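Long-range contacts in putative thiosulfate sulfurtransferase YNJE (Escherichia coli, PDB 2WLR), which catalyses the transfer of sulfur from thiosulfate to cyanide, giving thiocyanate and sulfite, by way of a cysteine persulfide intermediate: residues 290-296 and 318-324; 330-334 and 346-350; 271-276 and 386-390. All blocks are in the same frame, centred on the assembly; numbering follows the deposited sequence.

Interaction 1: residues 290-296 and 318-324; sequences LVSIRSW and ARWGHAG
Strands 290-292 and 319-320 run parallel, joined by backbone hydrogen bonds: Arg319 N gives to Leu290 O, Ser292 N to Arg319 O, and Gly321 N, just past the strand end, to Ser292 O at 2.8 Å. A fourth comes from a side chain. Trp320 has CG anti to its backbone N (chi1 -167°), which carries the indole along the turn after Ser292 and points NE1 at Arg294 O, 2.7 Å away. That bond is nearly straight (172° at the hydrogen) and lies in the indole plane, so it fixes the ring's rotation. One water joins Trp296 N to Gly324 O.

Trp296 sets the CE3-CZ3 edge of its six-membered ring on one face of Trp320, CE3 to Trp320 CD2 3.6 Å, in a T-shaped contact with planes at 67°; its own NE1 bonds Glu408. Backbone N of His322 lies over the opposite face of Trp320.

Apolar contacts are made by Val291, whose CG1 rests 3.5 Å from Gly321 CA, where a side chain would clash with it, and by Ile293, whose CG2 meets Ala323 CB at 3.9 Å.

Ile293 also packs on Arg370, the probable substrate-binding residue, and Trp320 lies near a bound HEPES molecule. Strand 319-320 is the edge strand beside 288-292 in the five-stranded parallel sheet of a rhodanese domain.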
loop_
_atom_site.group_PDB
_atom_site.type_symbol
_atom_site.label_atom_id
_atom_site.label_comp_id
_atom_site.label_asym_id
_atom_site.label_seq_id
_atom_site.Cartn_x
_atom_site.Cartn_y
_atom_site.Cartn_z
ATOM N N LEU A 290 9.720 -14.414 7.804
ATOM C CA LEU A 290 8.762 -14.885 6.817
ATOM C C LEU A 290 7.413 -14.487 7.387
ATOM O O LEU A 290 7.021 -14.880 8.493
ATOM C CB LEU A 290 8.864 -16.400 6.581
ATOM C CG LEU A 290 8.022 -16.964 5.452
ATOM C CD1 LEU A 290 8.302 -16.291 4.100
ATOM C CD2 LEU A 290 8.229 -18.479 5.383
ATOM N N VAL A 291 6.690 -13.676 6.631
ATOM C CA VAL A 291 5.542 -12.933 7.154
ATOM C C VAL A 291 4.250 -13.341 6.475
ATOM O O VAL A 291 4.073 -13.180 5.252
ATOM C CB VAL A 291 5.742 -11.419 6.988
ATOM C CG1 VAL A 291 4.556 -10.667 7.495
ATOM C CG2 VAL A 291 7.001 -10.946 7.693
ATOM N N SER A 292 3.284 -13.830 7.248
ATOM C CA SER A 292 1.998 -14.214 6.780
ATOM C C SER A 292 1.069 -13.015 6.696
ATOM O O SER A 292 0.718 -12.386 7.717
ATOM C CB SER A 292 1.369 -15.223 7.748
ATOM O OG SER A 292 0.073 -15.549 7.334
ATOM N N ILE A 293 0.658 -12.687 5.468
ATOM C CA ILE A 293 -0.388 -11.696 5.213
ATOM C C ILE A 293 -1.673 -12.457 4.942
ATOM O O ILE A 293 -2.212 -12.485 3.853
ATOM C CB ILE A 293 0.010 -10.732 4.058
ATOM C CG1 ILE A 293 1.415 -10.166 4.290
ATOM C CG2 ILE A 293 -1.026 -9.620 3.919
ATOM C CD1 ILE A 293 1.528 -9.363 5.557
ATOM N N ARG A 294 -2.137 -13.094 6.007
ATOM C CA ARG A 294 -3.354 -13.873 5.991
ATOM C C ARG A 294 -4.258 -13.425 7.119
ATOM O O ARG A 294 -3.764 -12.880 8.115
ATOM C CB ARG A 294 -3.017 -15.364 6.086
ATOM C CG ARG A 294 -2.216 -15.858 4.885
ATOM C CD ARG A 294 -1.805 -17.344 4.971
ATOM N NE ARG A 294 -2.958 -18.219 4.839
ATOM C CZ ARG A 294 -3.043 -19.446 5.364
ATOM N NH1 ARG A 294 -2.067 -19.924 6.121
ATOM N NH2 ARG A 294 -4.150 -20.162 5.170
ATOM N N SER A 295 -5.560 -13.598 6.952
ATOM C CA SER A 295 -6.519 -13.193 8.002
ATOM C C SER A 295 -6.233 -14.027 9.240
ATOM O O SER A 295 -5.701 -15.133 9.135
ATOM C CB SER A 295 -7.956 -13.383 7.543
ATOM O OG SER A 295 -8.262 -14.760 7.328
ATOM N N TRP A 296 -6.597 -13.515 10.399
ATOM C CA TRP A 296 -6.380 -14.266 11.634
ATOM C C TRP A 296 -7.013 -15.695 11.603
ATOM O O TRP A 296 -6.343 -16.636 12.015
ATOM C CB TRP A 296 -6.853 -13.435 12.853
ATOM C CG TRP A 296 -6.435 -14.018 14.135
ATOM C CD1 TRP A 296 -7.240 -14.636 15.054
ATOM C CD2 TRP A 296 -5.123 -14.036 14.668
ATOM N NE1 TRP A 296 -6.489 -15.034 16.108
ATOM C CE2 TRP A 296 -5.186 -14.678 15.918
ATOM C CE3 TRP A 296 -3.879 -13.568 14.214
ATOM C CZ2 TRP A 296 -4.066 -14.873 16.701
ATOM C CZ3 TRP A 296 -2.778 -13.765 14.989
ATOM C CH2 TRP A 296 -2.870 -14.418 16.232
ATOM N N ALA A 318 6.302 -18.687 10.978
ATOM C CA ALA A 318 5.936 -17.462 10.263
ATOM C C ALA A 318 5.359 -16.465 11.254
ATOM O O ALA A 318 4.653 -16.839 12.198
ATOM C CB ALA A 318 4.925 -17.775 9.146
ATOM N N ARG A 319 5.685 -15.202 11.039
ATOM C CA ARG A 319 5.209 -14.122 11.881
ATOM C C ARG A 319 4.005 -13.479 11.233
ATOM O O ARG A 319 3.994 -13.279 10.026
ATOM C CB ARG A 319 6.326 -13.128 12.107
ATOM C CG ARG A 319 7.467 -13.734 12.947
ATOM C CD ARG A 319 8.746 -12.971 12.882
ATOM N NE ARG A 319 9.673 -13.509 13.898
ATOM C CZ ARG A 319 10.997 -13.414 13.843
ATOM N NH1 ARG A 319 11.622 -12.802 12.853
ATOM N NH2 ARG A 319 11.721 -13.956 14.821
ATOM N N TRP A 320 2.993 -13.112 12.002
ATOM C CA TRP A 320 1.781 -12.540 11.437
ATOM C C TRP A 320 2.015 -11.108 11.047
ATOM O O TRP A 320 2.484 -10.323 11.843
ATOM C CB TRP A 320 0.634 -12.538 12.437
ATOM C CG TRP A 320 -0.723 -12.248 11.780
ATOM C CD1 TRP A 320 -1.214 -12.776 10.620
ATOM C CD2 TRP A 320 -1.757 -11.400 12.287
ATOM N NE1 TRP A 320 -2.458 -12.309 10.369
ATOM C CE2 TRP A 320 -2.834 -11.470 11.384
ATOM C CE3 TRP A 320 -1.882 -10.598 13.426
ATOM C CZ2 TRP A 320 -4.005 -10.758 11.567
ATOM C CZ3 TRP A 320 -3.046 -9.886 13.597
ATOM C CH2 TRP A 320 -4.090 -9.969 12.678
ATOM N N GLY A 321 1.660 -10.757 9.809
ATOM C CA GLY A 321 1.839 -9.389 9.326
ATOM C C GLY A 321 0.602 -8.515 9.350
ATOM O O GLY A 321 0.635 -7.394 8.842
ATOM N N HIS A 322 -0.490 -8.998 9.928
ATOM C CA HIS A 322 -1.811 -8.437 9.728
ATOM C C HIS A 322 -2.271 -8.607 8.268
ATOM O O HIS A 322 -1.517 -9.026 7.407
ATOM C CB HIS A 322 -1.905 -6.987 10.226
ATOM C CG HIS A 322 -1.825 -6.881 11.717
ATOM N ND1 HIS A 322 -2.912 -6.569 12.507
ATOM C CD2 HIS A 322 -0.798 -7.088 12.560
ATOM C CE1 HIS A 322 -2.542 -6.567 13.780
ATOM N NE2 HIS A 322 -1.264 -6.881 13.840
ATOM N N ALA A 323 -3.552 -8.338 8.012
ATOM C CA ALA A 323 -4.119 -8.504 6.664
ATOM C C ALA A 323 -5.514 -7.895 6.633
ATOM O O ALA A 323 -5.667 -6.668 6.673
ATOM C CB ALA A 323 -4.117 -9.997 6.238
ATOM N N GLY A 324 -6.547 -8.727 6.630
ATOM C CA GLY A 324 -7.908 -8.239 6.692
ATOM C C GLY A 324 -8.854 -9.286 7.223
ATOM O O GLY A 324 -8.428 -10.291 7.790
HETATM O O HOH W 1 -7.871 -10.951 10.314
#

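Interaction 2: residues 330-334 and 346-350; sequences MEDFH and ITAMW
Phe333 reaches from a short 3-10 turn to helix 343-351, where Ile346, Met349 and Trp350 receive its ring. From CB, the first torsion sets CG anti to the carbonyl carbon (chi1 -72°) and sends the ring toward the helix. CG lies 4.1 Å from the selenomethionine methyl, Met349 CE. Next along one side, CD1 meets Ile346 CD1 at 4.0 Å, a methyl lying at the ring edge. CE1 has two close partners: Met349 CE sits 3.4 Å from it over the ring face, while Trp350 CZ2 comes within 3.6 Å near the ring plane. At the tip, CZ is 3.6 Å from Met349 CE and 3.8 Å from Trp350 NE1, whose hydrogen bond goes to Gly321 O.

In the rhodanese fold such helices flank a central parallel sheet; here the loop following edge strand 319-320 folds back on the helix that comes next in the chain, and Phe333 also touches Thr374 of helix 369-380. The phenyl and indole planes meet obliquely, at 55°.

The Met349 chain runs extended beyond CG, bringing CE over the phenyl face as a CH-pi contact, 21° off the ring normal; SE stands farther above the same face in a longer Met-aromatic contact. With an alanine in place of Phe333, Met349 CE would probably lose its aromatic face and a gap would open beside Trp350 and Ile346. The same methyl lies 3.2 Å from Asp332 O, a carbonyl that accepts a hydrogen bond from Arg341.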
loop_
_atom_site.group_PDB
_atom_site.type_symbol
_atom_site.label_atom_id
_atom_site.label_comp_id
_atom_site.label_asym_id
_atom_site.label_seq_id
_atom_site.Cartn_x
_atom_site.Cartn_y
_atom_site.Cartn_z
HETATM N N MSE A 330 -8.204 -6.476 2.956
HETATM C CA MSE A 330 -6.940 -5.963 3.488
HETATM C C MSE A 330 -7.145 -4.751 4.383
HETATM O O MSE A 330 -6.338 -3.814 4.402
HETATM C CB MSE A 330 -5.953 -5.656 2.311
HETATM C CG MSE A 330 -5.323 -6.918 1.635
HETATM SE SE MSE A 330 -4.175 -7.746 2.872
HETATM C CE MSE A 330 -2.661 -6.691 2.421
ATOM N N GLU A 331 -8.177 -4.803 5.225
ATOM C CA GLU A 331 -8.515 -3.652 6.056
ATOM C C GLU A 331 -7.421 -3.131 6.986
ATOM O O GLU A 331 -7.367 -1.916 7.249
ATOM C CB GLU A 331 -9.763 -3.924 6.926
ATOM C CG GLU A 331 -11.043 -4.186 6.177
ATOM C CD GLU A 331 -11.302 -5.665 5.990
ATOM O OE1 GLU A 331 -10.325 -6.460 5.914
ATOM O OE2 GLU A 331 -12.500 -6.043 5.896
ATOM N N ASP A 332 -6.540 -4.008 7.462
ATOM C CA ASP A 332 -5.497 -3.597 8.397
ATOM C C ASP A 332 -4.485 -2.689 7.765
ATOM O O ASP A 332 -3.682 -2.115 8.456
ATOM C CB ASP A 332 -4.770 -4.803 9.017
ATOM C CG ASP A 332 -5.689 -5.727 9.797
ATOM O OD1 ASP A 332 -6.683 -5.216 10.338
ATOM O OD2 ASP A 332 -5.414 -6.959 9.894
ATOM N N PHE A 333 -4.487 -2.612 6.441
ATOM C CA PHE A 333 -3.538 -1.770 5.741
ATOM C C PHE A 333 -4.152 -0.515 5.142
ATOM O O PHE A 333 -3.411 0.258 4.506
ATOM C CB PHE A 333 -2.874 -2.612 4.675
ATOM C CG PHE A 333 -1.917 -3.601 5.249
ATOM C CD1 PHE A 333 -0.608 -3.226 5.531
ATOM C CD2 PHE A 333 -2.326 -4.890 5.518
ATOM C CE1 PHE A 333 0.272 -4.147 6.103
ATOM C CE2 PHE A 333 -1.419 -5.808 6.082
ATOM C CZ PHE A 333 -0.139 -5.412 6.354
ATOM N N HIS A 334 -5.466 -0.305 5.337
ATOM C CA HIS A 334 -6.184 0.741 4.592
ATOM C C HIS A 334 -6.798 1.760 5.523
ATOM O O HIS A 334 -7.241 1.426 6.617
ATOM C CB HIS A 334 -7.328 0.167 3.781
ATOM C CG HIS A 334 -6.926 -0.804 2.720
ATOM N ND1 HIS A 334 -7.814 -1.695 2.173
ATOM C CD2 HIS A 334 -5.743 -1.016 2.107
ATOM C CE1 HIS A 334 -7.183 -2.446 1.283
ATOM N NE2 HIS A 334 -5.928 -2.040 1.206
ATOM N N ILE A 346 1.841 1.038 10.133
ATOM C CA ILE A 346 2.250 -0.250 9.593
ATOM C C ILE A 346 3.520 -0.730 10.294
ATOM O O ILE A 346 3.610 -1.907 10.689
ATOM C CB ILE A 346 2.417 -0.183 8.045
ATOM C CG1 ILE A 346 1.057 0.103 7.415
ATOM C CG2 ILE A 346 2.979 -1.470 7.500
ATOM C CD1 ILE A 346 1.022 0.432 5.912
ATOM N N THR A 347 4.494 0.162 10.434
ATOM C CA THR A 347 5.708 -0.169 11.145
ATOM C C THR A 347 5.427 -0.697 12.549
ATOM O O THR A 347 5.997 -1.696 12.947
ATOM C CB THR A 347 6.674 1.007 11.180
ATOM O OG1 THR A 347 6.923 1.432 9.832
ATOM C CG2 THR A 347 7.978 0.625 11.869
ATOM N N ALA A 348 4.515 -0.062 13.260
ATOM C CA ALA A 348 4.209 -0.486 14.643
ATOM C C ALA A 348 3.535 -1.840 14.683
ATOM O O ALA A 348 3.821 -2.677 15.565
ATOM C CB ALA A 348 3.340 0.540 15.298
HETATM N N MSE A 349 2.638 -2.101 13.760
HETATM C CA MSE A 349 1.958 -3.372 13.815
HETATM C C MSE A 349 2.916 -4.510 13.469
HETATM O O MSE A 349 2.829 -5.588 14.067
HETATM C CB MSE A 349 0.631 -3.397 13.059
HETATM C CG MSE A 349 0.655 -3.535 11.638
HETATM SE SE MSE A 349 -1.251 -3.309 11.036
HETATM C CE MSE A 349 -0.781 -3.287 9.174
ATOM N N TRP A 350 3.854 -4.264 12.554
ATOM C CA TRP A 350 4.896 -5.246 12.229
ATOM C C TRP A 350 5.894 -5.426 13.385
ATOM O O TRP A 350 6.260 -6.563 13.725
ATOM C CB TRP A 350 5.585 -4.917 10.891
ATOM C CG TRP A 350 4.719 -5.201 9.692
ATOM C CD1 TRP A 350 3.590 -5.964 9.659
ATOM C CD2 TRP A 350 4.925 -4.732 8.363
ATOM N NE1 TRP A 350 3.072 -5.985 8.395
ATOM C CE2 TRP A 350 3.874 -5.246 7.584
ATOM C CE3 TRP A 350 5.905 -3.936 7.760
ATOM C CZ2 TRP A 350 3.744 -4.981 6.229
ATOM C CZ3 TRP A 350 5.766 -3.645 6.404
ATOM C CH2 TRP A 350 4.715 -4.198 5.657
#

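Interaction 3: residues 271-276 and 386-390; sequences QLMLDM and VSVYD
Met273 and Val388 pair on one side of the parallel strands, and Leu274 and Tyr389 on the other. In the Met273 side chain, a selenomethionine, CG lies opposite the backbone N (chi1 -159°) and the bend at chi2 (73°) brings SE across to the neighbouring strand, 3.8 Å from Val388 CB and 3.7 Å from Asp390 CB. Leu274 CG also packs on Ser387 OG at 3.4 Å; that hydroxyl is hydrogen-bonded to Ser362 of the next strand.

Farther along, Met276 and Tyr389 run side by side, Met276 CG 3.5 Å from Tyr389 OH, and the phenol OH is bonded to Glu395. Leu274 O lies at the edge of the tyrosine ring, near its plane, 3.5 Å from Tyr389 CD1.

Backbone bonds join the strands: Val388 N to Leu272 O, then Leu274 N to Val388 O at 2.8 Å, and finally a weak, long one from Asp390 N to Leu274 O at 3.4 Å. At the polar edge the Asp390 carboxylate turns to other parts of the chain, with a salt bridge to Arg218 and a hydrogen bond from Lys185 N, while Asp275 takes the N-cap position of helix 276-280.

Strand 273-274, the first of its sheet in sequence, thus lies beside 386-389, the last, and closes one border of five parallel strands in the order 1-5-4-2-3, the alpha/beta arrangement of a rhodanese domain.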
loop_
_atom_site.group_PDB
_atom_site.type_symbol
_atom_site.label_atom_id
_atom_site.label_comp_id
_atom_site.label_asym_id
_atom_site.label_seq_id
_atom_site.Cartn_x
_atom_site.Cartn_y
_atom_site.Cartn_z
ATOM N N GLN A 271 15.919 -11.358 -6.808
ATOM C CA GLN A 271 15.857 -11.383 -5.345
ATOM C C GLN A 271 14.474 -10.929 -4.779
ATOM O O GLN A 271 14.193 -11.090 -3.600
ATOM C CB GLN A 271 17.031 -10.553 -4.737
ATOM C CG GLN A 271 16.883 -9.050 -4.754
ATOM C CD GLN A 271 16.928 -8.402 -6.126
ATOM O OE1 GLN A 271 17.320 -9.040 -7.124
ATOM N NE2 GLN A 271 16.577 -7.129 -6.187
ATOM N N LEU A 272 13.623 -10.357 -5.629
ATOM C CA LEU A 272 12.300 -9.888 -5.184
ATOM C C LEU A 272 11.304 -11.023 -5.034
ATOM O O LEU A 272 10.222 -10.813 -4.468
ATOM C CB LEU A 272 11.734 -8.835 -6.130
ATOM C CG LEU A 272 12.610 -7.586 -6.307
ATOM C CD1 LEU A 272 11.969 -6.590 -7.235
ATOM C CD2 LEU A 272 12.959 -6.976 -4.959
HETATM N N MSE A 273 11.639 -12.215 -5.514
HETATM C CA MSE A 273 10.789 -13.387 -5.361
HETATM C C MSE A 273 11.586 -14.505 -4.722
HETATM O O MSE A 273 12.746 -14.739 -5.080
HETATM C CB MSE A 273 10.240 -13.885 -6.693
HETATM C CG MSE A 273 8.980 -14.741 -6.524
HETATM SE SE MSE A 273 7.382 -13.701 -6.045
HETATM C CE MSE A 273 6.657 -13.415 -7.728
ATOM N N LEU A 274 10.982 -15.170 -3.752
ATOM C CA LEU A 274 11.593 -16.331 -3.135
ATOM C C LEU A 274 10.848 -17.586 -3.491
ATOM O O LEU A 274 9.623 -17.591 -3.662
ATOM C CB LEU A 274 11.639 -16.215 -1.618
ATOM C CG LEU A 274 12.355 -15.041 -1.009
ATOM C CD1 LEU A 274 12.509 -15.314 0.494
ATOM C CD2 LEU A 274 13.730 -14.769 -1.605
ATOM N N ASP A 275 11.616 -18.670 -3.579
ATOM C CA ASP A 275 11.063 -19.994 -3.681
ATOM C C ASP A 275 10.932 -20.630 -2.285
ATOM O O ASP A 275 11.296 -20.031 -1.281
ATOM C CB ASP A 275 11.886 -20.865 -4.650
ATOM C CG ASP A 275 13.253 -21.273 -4.120
ATOM O OD1 ASP A 275 13.552 -21.215 -2.902
ATOM O OD2 ASP A 275 14.060 -21.715 -4.984
HETATM N N MSE A 276 10.415 -21.859 -2.240
HETATM C CA MSE A 276 10.111 -22.475 -0.953
HETATM C C MSE A 276 11.314 -22.663 -0.053
HETATM O O MSE A 276 11.234 -22.423 1.148
HETATM C CB MSE A 276 9.425 -23.809 -1.150
HETATM C CG MSE A 276 9.007 -24.465 0.152
HETATM SE SE MSE A 276 7.669 -25.835 -0.160
HETATM C CE MSE A 276 8.762 -26.952 -1.313
ATOM N N VAL A 386 13.098 -6.597 0.937
ATOM C CA VAL A 386 11.782 -7.219 0.931
ATOM C C VAL A 386 11.574 -8.076 -0.315
ATOM O O VAL A 386 12.185 -7.850 -1.358
ATOM C CB VAL A 386 10.631 -6.193 1.116
ATOM C CG1 VAL A 386 10.591 -5.644 2.569
ATOM C CG2 VAL A 386 10.677 -5.061 0.083
ATOM N N SER A 387 10.700 -9.052 -0.196
ATOM C CA SER A 387 10.366 -9.957 -1.300
ATOM C C SER A 387 9.007 -10.581 -1.068
ATOM O O SER A 387 8.365 -10.369 -0.018
ATOM C CB SER A 387 11.375 -11.080 -1.439
ATOM O OG SER A 387 11.426 -11.868 -0.242
ATOM N N VAL A 388 8.566 -11.364 -2.043
ATOM C CA VAL A 388 7.366 -12.172 -1.920
ATOM C C VAL A 388 7.773 -13.625 -2.082
ATOM O O VAL A 388 8.524 -13.971 -2.997
ATOM C CB VAL A 388 6.294 -11.803 -2.948
ATOM C CG1 VAL A 388 5.172 -12.823 -2.969
ATOM C CG2 VAL A 388 5.766 -10.372 -2.672
ATOM N N TYR A 389 7.349 -14.477 -1.141
ATOM C CA TYR A 389 7.430 -15.927 -1.298
ATOM C C TYR A 389 6.181 -16.359 -2.057
ATOM O O TYR A 389 5.078 -16.446 -1.523
ATOM C CB TYR A 389 7.578 -16.612 0.083
ATOM C CG TYR A 389 7.248 -18.102 0.043
ATOM C CD1 TYR A 389 7.680 -18.880 -1.008
ATOM C CD2 TYR A 389 6.508 -18.738 1.074
ATOM C CE1 TYR A 389 7.365 -20.229 -1.089
ATOM C CE2 TYR A 389 6.208 -20.098 1.004
ATOM C CZ TYR A 389 6.649 -20.833 -0.067
ATOM O OH TYR A 389 6.361 -22.180 -0.201
ATOM N N ASP A 390 6.352 -16.603 -3.344
ATOM C CA ASP A 390 5.244 -16.808 -4.267
ATOM C C ASP A 390 4.346 -17.983 -3.846
ATOM O O ASP A 390 3.109 -17.845 -3.719
ATOM C CB ASP A 390 5.812 -17.049 -5.691
ATOM C CG ASP A 390 4.805 -16.795 -6.820
ATOM O OD1 ASP A 390 3.604 -16.509 -6.588
ATOM O OD2 ASP A 390 5.220 -16.943 -7.988
#

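How the interactions relate
Interactions 1 and 3 belong to the same parallel sheet and add its two outermost strands, 319-320 and 273-274, at opposite borders; they meet where Leu290 packs on Tyr389. Interaction 2 lies off the sheet, between a loop and a helix, and is tied to interaction 1 through the hydrogen bond of Ala323 O with Asp332 N. Interactions 1 and 2 are buried, interaction 3 only partly. Backbone hydrogen bonds hold both sheet contacts, with an indole N-H bond and a tryptophan pair added in interaction 1 and a selenomethionine in interaction 3, whereas interaction 2 rests mainly on apolar and aromatic contacts. Residues 271-276 and 386-390 bracket the other two contacts in sequence.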